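Local structure of beta-lactamase (Escherichia coli, 6PQ9) at residues T147-V150 / H151-I154; T184-A187 / T188-L192; Y206-L209 / L210-I214. The protein probably hydrolyses beta-lactam antibiotics to substituted beta-amino acids, as a class A beta-lactamase associated with antibiotic resistance. The protein carries 1 engineered substitution. One frame throughout, in Å; residues are numbered along the deposited sequence.

Contact 1: T147-V150 / H151-I154; sequences TNKV and HNFI
On the amphipathic helix 147-156, Asn148 and Asn152 meet one turn apart on the outer side. ND2 of Asn152 gives a weak hydrogen bond to OD1 of Asn148, 3.2 Å long and bent to 134° at the hydrogen. The two amides stand nearly at right angles, their planes 83° apart. Asn148 reaches along the helix because its CG lies opposite the backbone N (chi1 -171°), whereas the CG of Asn152 sits beside its own N and comes close to the Asn148 carbonyl. That carbonyl O accepts the backbone N-H of Asn152, at 2.8 Å. The other branch of the Asn148 amide, ND2, lies 4.1 Å from CD2 of the His151 ring, obliquely placed although the two planes are not far from parallel. ND1 of His151 is used elsewhere, in a weak hydrogen bond with the carbonyl of Ile162. The helix belongs to the all-helical part of the class A beta-lactamase fold, and its inner side packs on helices 70-85 and 134-144 through Val150, with Phe153 also on 70-85. Between the segments, CG1 of Val150 and CG1 of Ile154 are in apolar contact at 4.3 Å, while the backbone N of Ile154 bonds to Val150 O at 3.0 Å.

Contact 2: T184-A187 / T188-L192; sequences TPDA and TVQLL
The carbonyl O of Pro185 receives two backbone N-H groups, both weakly: Val189 N at 3.4 Å, nearly straight at 167°, and Thr188 N at 3.2 Å, bent to 120°. At the next two carbonyls the bonds are firmer, with Gln190 N on Asp186 O at 3.1 Å and Leu191 N on Ala187 O at 3.0 Å. Side chains crowd the Asp186 carbonyl as well. CG2 of Val189 comes to 3.2 Å from Asp186 O; chi1 of -69° puts CG1 opposite the carbonyl carbon and leaves CG2 between the backbone N and that carbon. The Gln190 chain folds back past the same oxygen and then runs extended, which carries NE2 across the Asp186 side chain at a slant, 3.7 Å from its CB. OD2 of Asp186 has a weak hydrogen bond to Asn57. On the other side of the helix the hydroxyl of Thr188 approaches Thr184 O, but its stronger partner is the hydroxyl of Tyr270 on strand 264-274. Val189 packs on Ala46 and Leu48 of strand 42-49, and Leu191 on helix 70-85. At the start, Thr184 OG1 accepts the N-H of Ala187 at 3.2 Å, the bond of a threonine N-cap, followed by proline in the first turn of a buried helix that lies against the five-stranded sheet.

Contact 3: Y206-L209 / L210-I214; sequences YDYL and LNTMI
Tyr208 and Thr212 meet through a CH-pi contact: the CG2 methyl of Thr212 sits over one face of the tyrosine ring, 3.7 Å from its centroid and 19° off the normal, displaced toward the rim. With CG opposite the backbone N (chi1 177°), the ring lies on the carbonyl side, toward the next turn and Thr212, and the Tyr208 hydroxyl makes a weak hydrogen bond to the carbonyl of Ser122. Apolar packing follows the same i to i+4 spacing. Tyr206 and Leu210 run side by side in the same direction, and CD2 of Leu210 comes to 3.7 Å from CZ of Tyr206, obliquely to the ring. Leu209 and Met213 cross at an angle, with CG of the leucine 4.1 Å from SD of the methionine. These contacts lie on the last turns of helix 203-214, which in the class A beta-lactamase fold packs between helices 70-85, 121-130 and 185-196 and meets strand 233-239. Leu209 touches Ala75, Leu76 and Leu79, while Leu210 and Met213 both touch Phe195 and Ala234. Among the polar contacts, the Leu209 carbonyl is gripped twice. Thr212 OG1 gives a hydrogen bond to Leu209 O at 2.9 Å. A second, bent one runs from Met213 N to Leu209 O at 3.1 Å. The threonine hydroxyl can turn back to this carbonyl because chi1 of 77° sets OG1 between its own backbone N and carbonyl carbon. The backbone N of Leu210 bonds to Tyr206 O at 2.9 Å, and the N of Thr212 to Tyr208 O at 3.0 Å.

Overall arrangement
All three are short-range contacts, three or four residues apart, within single helices, but they differ in depth. Contact 2 is the most buried, its helix 185-196 lying between the five-stranded sheet and helix 70-85; contacts 1 and 3 are partly buried, and contact 1 keeps a polar outer side of paired asparagines. Capping and backbone bonds dominate contact 2, an amide pair marks contact 1, and aromatic and aliphatic packing mark contact 3. Side chains from all three pack against helix 70-85. Contact 2 bridges the others: Leu191 CD2 packs on Ile154 CD1 at 4.0 Å, and Leu192 CD2 on Met213 CE at 4.3 Å, whereas contacts 1 and 3 stay about 9 Å apart at their nearest atoms.

Contact 1: T147-V150 / H151-I154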
ATOM      1  N   THR A 147       5.431 -14.294   6.983  1.00 38.87           N
ATOM      2  CA  THR A 147       5.209 -13.746   5.646  1.00 42.03           C
ATOM      3  C   THR A 147       4.517 -14.752   4.735  1.00 44.00           C
ATOM      4  O   THR A 147       3.615 -14.391   3.963  1.00 39.38           O
ATOM      5  CB  THR A 147       6.537 -13.305   5.014  1.00 41.39           C
ATOM      6  OG1 THR A 147       7.568 -14.238   5.347  1.00 40.67           O
ATOM      7  CG2 THR A 147       6.940 -11.935   5.498  1.00 36.39           C
ATOM      8  N   ASN A 148       4.932 -16.016   4.799  1.00 42.09           N
ATOM      9  CA  ASN A 148       4.327 -17.025   3.941  1.00 46.41           C
ATOM     10  C   ASN A 148       2.828 -17.153   4.197  1.00 41.20           C
ATOM     11  O   ASN A 148       2.048 -17.341   3.255  1.00 42.53           O
ATOM     12  CB  ASN A 148       5.027 -18.368   4.137  1.00 49.37           C
ATOM     13  CG  ASN A 148       4.579 -19.406   3.114  1.00 54.99           C
ATOM     14  OD1 ASN A 148       4.018 -20.446   3.470  1.00 57.00           O
ATOM     15  ND2 ASN A 148       4.809 -19.115   1.833  1.00 53.55           N
ATOM     16  N   LYS A 149       2.404 -17.029   5.460  1.00 43.74           N
ATOM     17  CA  LYS A 149       0.975 -17.081   5.765  1.00 40.68           C
ATOM     18  C   LYS A 149       0.220 -15.968   5.056  1.00 42.39           C
ATOM     19  O   LYS A 149      -0.877 -16.195   4.529  1.00 39.50           O
ATOM     20  CB  LYS A 149       0.733 -16.982   7.273  1.00 42.08           C
ATOM     21  CG  LYS A 149       1.085 -18.215   8.085  1.00 40.02           C
ATOM     22  CD  LYS A 149       0.822 -19.497   7.324  1.00 56.42           C
ATOM     23  CE  LYS A 149       0.645 -20.682   8.262  1.00 52.00           C
ATOM     24  NZ  LYS A 149      -0.768 -20.782   8.762  1.00 61.02           N
ATOM     25  N   VAL A 150       0.777 -14.748   5.048  1.00 39.71           N
ATOM     26  CA  VAL A 150       0.120 -13.656   4.338  1.00 38.78           C
ATOM     27  C   VAL A 150       0.105 -13.939   2.840  1.00 41.43           C
ATOM     28  O   VAL A 150      -0.895 -13.677   2.154  1.00 39.45           O
ATOM     29  CB  VAL A 150       0.788 -12.297   4.658  1.00 37.56           C
ATOM     30  CG1 VAL A 150      -0.010 -11.153   4.030  1.00 32.50           C
ATOM     31  CG2 VAL A 150       0.896 -12.077   6.163  1.00 32.54           C
ATOM     32  N   HIS A 151       1.208 -14.482   2.306  1.00 40.65           N
ATOM     33  CA  HIS A 151       1.256 -14.807   0.881  1.00 45.19           C
ATOM     34  C   HIS A 151       0.186 -15.826   0.506  1.00 45.30           C
ATOM     35  O   HIS A 151      -0.484 -15.686  -0.523  1.00 46.94           O
ATOM     36  CB  HIS A 151       2.628 -15.349   0.486  1.00 43.73           C
ATOM     37  CG  HIS A 151       2.605 -16.109  -0.806  1.00 60.75           C
ATOM     38  ND1 HIS A 151       2.739 -15.491  -2.034  1.00 59.39           N
ATOM     39  CD2 HIS A 151       2.414 -17.428  -1.067  1.00 52.93           C
ATOM     40  CE1 HIS A 151       2.649 -16.398  -2.992  1.00 61.85           C
ATOM     41  NE2 HIS A 151       2.447 -17.579  -2.434  1.00 60.95           N
ATOM     42  N   ASN A 152       0.028 -16.870   1.326  1.00 44.12           N
ATOM     43  CA  ASN A 152      -1.000 -17.874   1.073  1.00 42.28           C
ATOM     44  C   ASN A 152      -2.394 -17.269   1.131  1.00 47.79           C
ATOM     45  O   ASN A 152      -3.250 -17.580   0.294  1.00 44.77           O
ATOM     46  CB  ASN A 152      -0.884 -19.012   2.082  1.00 42.76           C
ATOM     47  CG  ASN A 152       0.402 -19.795   1.931  1.00 49.79           C
ATOM     48  OD1 ASN A 152       0.991 -19.851   0.841  1.00 51.56           O
ATOM     49  ND2 ASN A 152       0.850 -20.406   3.022  1.00 46.53           N
ATOM     50  N   PHE A 153      -2.645 -16.412   2.125  1.00 47.57           N
ATOM     51  CA  PHE A 153      -3.971 -15.818   2.281  1.00 39.18           C
ATOM     52  C   PHE A 153      -4.346 -14.973   1.064  1.00 42.08           C
ATOM     53  O   PHE A 153      -5.479 -15.038   0.572  1.00 41.46           O
ATOM     54  CB  PHE A 153      -4.004 -14.995   3.569  1.00 37.68           C
ATOM     55  CG  PHE A 153      -5.087 -13.961   3.597  1.00 44.65           C
ATOM     56  CD1 PHE A 153      -6.385 -14.311   3.938  1.00 40.44           C
ATOM     57  CD2 PHE A 153      -4.810 -12.637   3.274  1.00 38.38           C
ATOM     58  CE1 PHE A 153      -7.378 -13.371   3.961  1.00 42.75           C
ATOM     59  CE2 PHE A 153      -5.806 -11.694   3.283  1.00 42.36           C
ATOM     60  CZ  PHE A 153      -7.094 -12.059   3.638  1.00 42.85           C
ATOM     61  N   ILE A 154      -3.398 -14.178   0.563  1.00 42.13           N
ATOM     62  CA  ILE A 154      -3.639 -13.367  -0.622  1.00 42.19           C
ATOM     63  C   ILE A 154      -3.862 -14.260  -1.840  1.00 47.46           C
ATOM     64  O   ILE A 154      -4.734 -13.988  -2.676  1.00 41.83           O
ATOM     65  CB  ILE A 154      -2.461 -12.393  -0.832  1.00 43.26           C
ATOM     66  CG1 ILE A 154      -2.254 -11.517   0.417  1.00 41.70           C
ATOM     67  CG2 ILE A 154      -2.629 -11.561  -2.121  1.00 40.60           C
ATOM     68  CD1 ILE A 154      -3.330 -10.425   0.664  1.00 36.36           C
TER

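Contact 2: T184-A187 / T188-L192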
ATOM      1  N   THR A 184       2.686  -7.128  -9.288  1.00 41.04           N
ATOM      2  CA  THR A 184       2.314  -6.376 -10.481  1.00 41.07           C
ATOM      3  C   THR A 184       1.294  -5.304 -10.114  1.00 42.86           C
ATOM      4  O   THR A 184       0.631  -5.393  -9.072  1.00 38.09           O
ATOM      5  CB  THR A 184       1.739  -7.306 -11.551  1.00 46.71           C
ATOM      6  OG1 THR A 184       0.478  -7.831 -11.115  1.00 45.74           O
ATOM      7  CG2 THR A 184       2.702  -8.459 -11.858  1.00 41.37           C
ATOM      8  N   PRO A 185       1.165  -4.251 -10.931  1.00 43.59           N
ATOM      9  CA  PRO A 185       0.123  -3.250 -10.651  1.00 41.05           C
ATOM     10  C   PRO A 185      -1.285  -3.823 -10.727  1.00 45.07           C
ATOM     11  O   PRO A 185      -2.152  -3.425  -9.938  1.00 45.07           O
ATOM     12  CB  PRO A 185       0.372  -2.180 -11.728  1.00 38.63           C
ATOM     13  CG  PRO A 185       1.757  -2.409 -12.191  1.00 36.20           C
ATOM     14  CD  PRO A 185       2.014  -3.861 -12.072  1.00 40.07           C
ATOM     15  N   ASP A 186      -1.523  -4.745 -11.668  1.00 47.64           N
ATOM     16  CA  ASP A 186      -2.814  -5.425 -11.797  1.00 47.91           C
ATOM     17  C   ASP A 186      -3.225  -6.090 -10.504  1.00 40.41           C
ATOM     18  O   ASP A 186      -4.361  -5.938 -10.049  1.00 46.77           O
ATOM     19  CB  ASP A 186      -2.734  -6.497 -12.879  1.00 57.29           C
ATOM     20  CG  ASP A 186      -3.141  -5.992 -14.217  1.00 63.54           C
ATOM     21  OD1 ASP A 186      -3.372  -4.762 -14.313  1.00 60.70           O
ATOM     22  OD2 ASP A 186      -3.221  -6.825 -15.157  1.00 57.88           O
ATOM     23  N   ALA A 187      -2.324  -6.885  -9.926  1.00 42.26           N
ATOM     24  CA  ALA A 187      -2.653  -7.611  -8.709  1.00 40.37           C
ATOM     25  C   ALA A 187      -3.167  -6.668  -7.622  1.00 42.48           C
ATOM     26  O   ALA A 187      -4.165  -6.965  -6.952  1.00 44.41           O
ATOM     27  CB  ALA A 187      -1.432  -8.401  -8.239  1.00 38.34           C
ATOM     28  N   THR A 188      -2.532  -5.501  -7.475  1.00 39.04           N
ATOM     29  CA  THR A 188      -2.893  -4.569  -6.411  1.00 36.74           C
ATOM     30  C   THR A 188      -4.339  -4.086  -6.542  1.00 38.91           C
ATOM     31  O   THR A 188      -5.116  -4.170  -5.582  1.00 37.73           O
ATOM     32  CB  THR A 188      -1.927  -3.381  -6.413  1.00 42.74           C
ATOM     33  OG1 THR A 188      -0.575  -3.855  -6.462  1.00 40.46           O
ATOM     34  CG2 THR A 188      -2.127  -2.540  -5.162  1.00 40.20           C
ATOM     35  N   VAL A 189      -4.715  -3.565  -7.721  1.00 37.72           N
ATOM     36  CA  VAL A 189      -6.065  -3.027  -7.901  1.00 39.39           C
ATOM     37  C   VAL A 189      -7.116  -4.136  -7.825  1.00 43.41           C
ATOM     38  O   VAL A 189      -8.246  -3.902  -7.379  1.00 44.92           O
ATOM     39  CB  VAL A 189      -6.174  -2.230  -9.217  1.00 38.92           C
ATOM     40  CG1 VAL A 189      -5.352  -0.940  -9.134  1.00 38.39           C
ATOM     41  CG2 VAL A 189      -5.727  -3.069 -10.410  1.00 41.03           C
ATOM     42  N   GLN A 190      -6.772  -5.359  -8.226  1.00 39.62           N
ATOM     43  CA  GLN A 190      -7.700  -6.463  -8.019  1.00 42.44           C
ATOM     44  C   GLN A 190      -7.934  -6.698  -6.540  1.00 41.26           C
ATOM     45  O   GLN A 190      -9.073  -6.913  -6.107  1.00 43.85           O
ATOM     46  CB  GLN A 190      -7.169  -7.733  -8.687  1.00 42.59           C
ATOM     47  CG  GLN A 190      -7.096  -7.599 -10.195  1.00 48.89           C
ATOM     48  CD  GLN A 190      -6.226  -8.656 -10.826  1.00 60.10           C
ATOM     49  OE1 GLN A 190      -5.953  -9.702 -10.213  1.00 57.08           O
ATOM     50  NE2 GLN A 190      -5.787  -8.400 -12.065  1.00 53.44           N
ATOM     51  N   LEU A 191      -6.868  -6.641  -5.745  1.00 39.35           N
ATOM     52  CA  LEU A 191      -7.019  -6.796  -4.306  1.00 40.07           C
ATOM     53  C   LEU A 191      -7.745  -5.603  -3.696  1.00 39.00           C
ATOM     54  O   LEU A 191      -8.655  -5.780  -2.879  1.00 35.41           O
ATOM     55  CB  LEU A 191      -5.651  -6.997  -3.665  1.00 35.58           C
ATOM     56  CG  LEU A 191      -5.686  -7.242  -2.167  1.00 41.32           C
ATOM     57  CD1 LEU A 191      -6.504  -8.500  -1.849  1.00 37.12           C
ATOM     58  CD2 LEU A 191      -4.245  -7.345  -1.652  1.00 36.84           C
ATOM     59  N   LEU A 192      -7.387  -4.381  -4.104  1.00 37.02           N
ATOM     60  CA  LEU A 192      -8.090  -3.206  -3.591  1.00 37.31           C
ATOM     61  C   LEU A 192      -9.591  -3.284  -3.868  1.00 37.36           C
ATOM     62  O   LEU A 192     -10.410  -2.941  -3.006  1.00 40.85           O
ATOM     63  CB  LEU A 192      -7.498  -1.925  -4.185  1.00 33.97           C
ATOM     64  CG  LEU A 192      -6.152  -1.456  -3.609  1.00 38.55           C
ATOM     65  CD1 LEU A 192      -5.499  -0.434  -4.527  1.00 37.24           C
ATOM     66  CD2 LEU A 192      -6.272  -0.917  -2.172  1.00 31.95           C
TER

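Contact 3: Y206-L209 / L210-I214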
ATOM      1  N   TYR A 206     -13.893  -4.417   7.815  1.00 41.39           N
ATOM      2  CA  TYR A 206     -13.851  -3.564   6.631  1.00 43.10           C
ATOM      3  C   TYR A 206     -13.968  -2.086   7.002  1.00 43.04           C
ATOM      4  O   TYR A 206     -13.195  -1.251   6.516  1.00 36.09           O
ATOM      5  CB  TYR A 206     -14.973  -3.975   5.668  1.00 43.94           C
ATOM      6  CG  TYR A 206     -15.250  -2.987   4.549  1.00 37.07           C
ATOM      7  CD1 TYR A 206     -14.476  -2.973   3.389  1.00 45.46           C
ATOM      8  CD2 TYR A 206     -16.294  -2.074   4.646  1.00 42.20           C
ATOM      9  CE1 TYR A 206     -14.733  -2.058   2.352  1.00 41.77           C
ATOM     10  CE2 TYR A 206     -16.560  -1.167   3.630  1.00 41.57           C
ATOM     11  CZ  TYR A 206     -15.777  -1.155   2.488  1.00 43.02           C
ATOM     12  OH  TYR A 206     -16.057  -0.245   1.490  1.00 46.62           O
ATOM     13  N   ASP A 207     -14.945  -1.745   7.855  1.00 42.44           N
ATOM     14  CA  ASP A 207     -15.127  -0.358   8.282  1.00 39.52           C
ATOM     15  C   ASP A 207     -13.881   0.183   8.981  1.00 41.07           C
ATOM     16  O   ASP A 207     -13.467   1.328   8.741  1.00 39.30           O
ATOM     17  CB  ASP A 207     -16.343  -0.248   9.206  1.00 42.63           C
ATOM     18  CG  ASP A 207     -17.681  -0.261   8.437  1.00 51.64           C
ATOM     19  OD1 ASP A 207     -17.705   0.016   7.218  1.00 44.45           O
ATOM     20  OD2 ASP A 207     -18.718  -0.544   9.066  1.00 52.15           O
ATOM     21  N   TYR A 208     -13.267  -0.626   9.843  1.00 39.41           N
ATOM     22  CA  TYR A 208     -12.067  -0.194  10.542  1.00 32.41           C
ATOM     23  C   TYR A 208     -10.915   0.050   9.572  1.00 32.41           C
ATOM     24  O   TYR A 208     -10.326   1.134   9.551  1.00 38.10           O
ATOM     25  CB  TYR A 208     -11.665  -1.229  11.587  1.00 34.17           C
ATOM     26  CG  TYR A 208     -10.395  -0.829  12.270  1.00 37.33           C
ATOM     27  CD1 TYR A 208     -10.400   0.151  13.254  1.00 41.93           C
ATOM     28  CD2 TYR A 208      -9.175  -1.392  11.903  1.00 42.95           C
ATOM     29  CE1 TYR A 208      -9.230   0.540  13.876  1.00 39.26           C
ATOM     30  CE2 TYR A 208      -7.996  -1.002  12.516  1.00 38.87           C
ATOM     31  CZ  TYR A 208      -8.032  -0.040  13.501  1.00 39.22           C
ATOM     32  OH  TYR A 208      -6.863   0.352  14.109  1.00 46.58           O
ATOM     33  N   LEU A 209     -10.556  -0.966   8.773  1.00 32.06           N
ATOM     34  CA  LEU A 209      -9.429  -0.815   7.858  1.00 36.15           C
ATOM     35  C   LEU A 209      -9.636   0.356   6.896  1.00 34.56           C
ATOM     36  O   LEU A 209      -8.718   1.148   6.662  1.00 32.42           O
ATOM     37  CB  LEU A 209      -9.191  -2.113   7.079  1.00 34.16           C
ATOM     38  CG  LEU A 209      -7.960  -2.093   6.151  1.00 34.38           C
ATOM     39  CD1 LEU A 209      -6.726  -1.605   6.902  1.00 31.75           C
ATOM     40  CD2 LEU A 209      -7.685  -3.459   5.536  1.00 35.11           C
ATOM     41  N   LEU A 210     -10.834   0.481   6.329  1.00 32.90           N
ATOM     42  CA  LEU A 210     -11.116   1.603   5.433  1.00 39.80           C
ATOM     43  C   LEU A 210     -10.867   2.951   6.118  1.00 40.55           C
ATOM     44  O   LEU A 210     -10.226   3.844   5.545  1.00 37.90           O
ATOM     45  CB  LEU A 210     -12.559   1.508   4.925  1.00 38.24           C
ATOM     46  CG  LEU A 210     -13.018   2.569   3.926  1.00 40.63           C
ATOM     47  CD1 LEU A 210     -12.018   2.698   2.789  1.00 38.89           C
ATOM     48  CD2 LEU A 210     -14.391   2.194   3.393  1.00 42.64           C
ATOM     49  N   ASN A 211     -11.360   3.113   7.354  1.00 37.81           N
ATOM     50  CA  ASN A 211     -11.157   4.373   8.073  1.00 36.40           C
ATOM     51  C   ASN A 211      -9.676   4.664   8.315  1.00 35.87           C
ATOM     52  O   ASN A 211      -9.232   5.807   8.153  1.00 33.46           O
ATOM     53  CB  ASN A 211     -11.911   4.361   9.405  1.00 33.27           C
ATOM     54  CG  ASN A 211     -12.166   5.759   9.919  1.00 38.24           C
ATOM     55  OD1 ASN A 211     -12.496   6.663   9.139  1.00 39.77           O
ATOM     56  ND2 ASN A 211     -11.989   5.960  11.221  1.00 36.93           N
ATOM     57  N   THR A 212      -8.890   3.652   8.713  1.00 33.09           N
ATOM     58  CA  THR A 212      -7.466   3.910   8.917  1.00 35.24           C
ATOM     59  C   THR A 212      -6.755   4.272   7.617  1.00 34.37           C
ATOM     60  O   THR A 212      -5.701   4.911   7.657  1.00 33.68           O
ATOM     61  CB  THR A 212      -6.769   2.705   9.562  1.00 35.69           C
ATOM     62  OG1 THR A 212      -6.571   1.695   8.573  1.00 37.93           O
ATOM     63  CG2 THR A 212      -7.589   2.137  10.705  1.00 31.53           C
ATOM     64  N   MET A 213      -7.303   3.876   6.467  1.00 37.83           N
ATOM     65  CA  MET A 213      -6.672   4.199   5.194  1.00 29.35           C
ATOM     66  C   MET A 213      -7.059   5.585   4.713  1.00 34.39           C
ATOM     67  O   MET A 213      -6.314   6.197   3.939  1.00 35.56           O
ATOM     68  CB  MET A 213      -7.047   3.151   4.146  1.00 31.41           C
ATOM     69  CG  MET A 213      -6.335   1.817   4.326  1.00 28.64           C
ATOM     70  SD  MET A 213      -6.990   0.572   3.200  1.00 38.67           S
ATOM     71  CE  MET A 213      -6.135   0.959   1.664  1.00 29.95           C
ATOM     72  N   ILE A 214      -8.231   6.073   5.133  1.00 36.15           N
ATOM     73  CA  ILE A 214      -8.634   7.448   4.852  1.00 34.71           C
ATOM     74  C   ILE A 214      -7.945   8.409   5.802  1.00 36.13           C
ATOM     75  O   ILE A 214      -7.471   9.476   5.399  1.00 42.74           O
ATOM     76  CB  ILE A 214     -10.163   7.579   4.957  1.00 39.34           C
ATOM     77  CG1 ILE A 214     -10.836   6.796   3.831  1.00 38.00           C
ATOM     78  CG2 ILE A 214     -10.570   9.054   4.984  1.00 30.20           C
ATOM     79  CD1 ILE A 214     -12.309   6.637   3.997  1.00 37.58           C
TER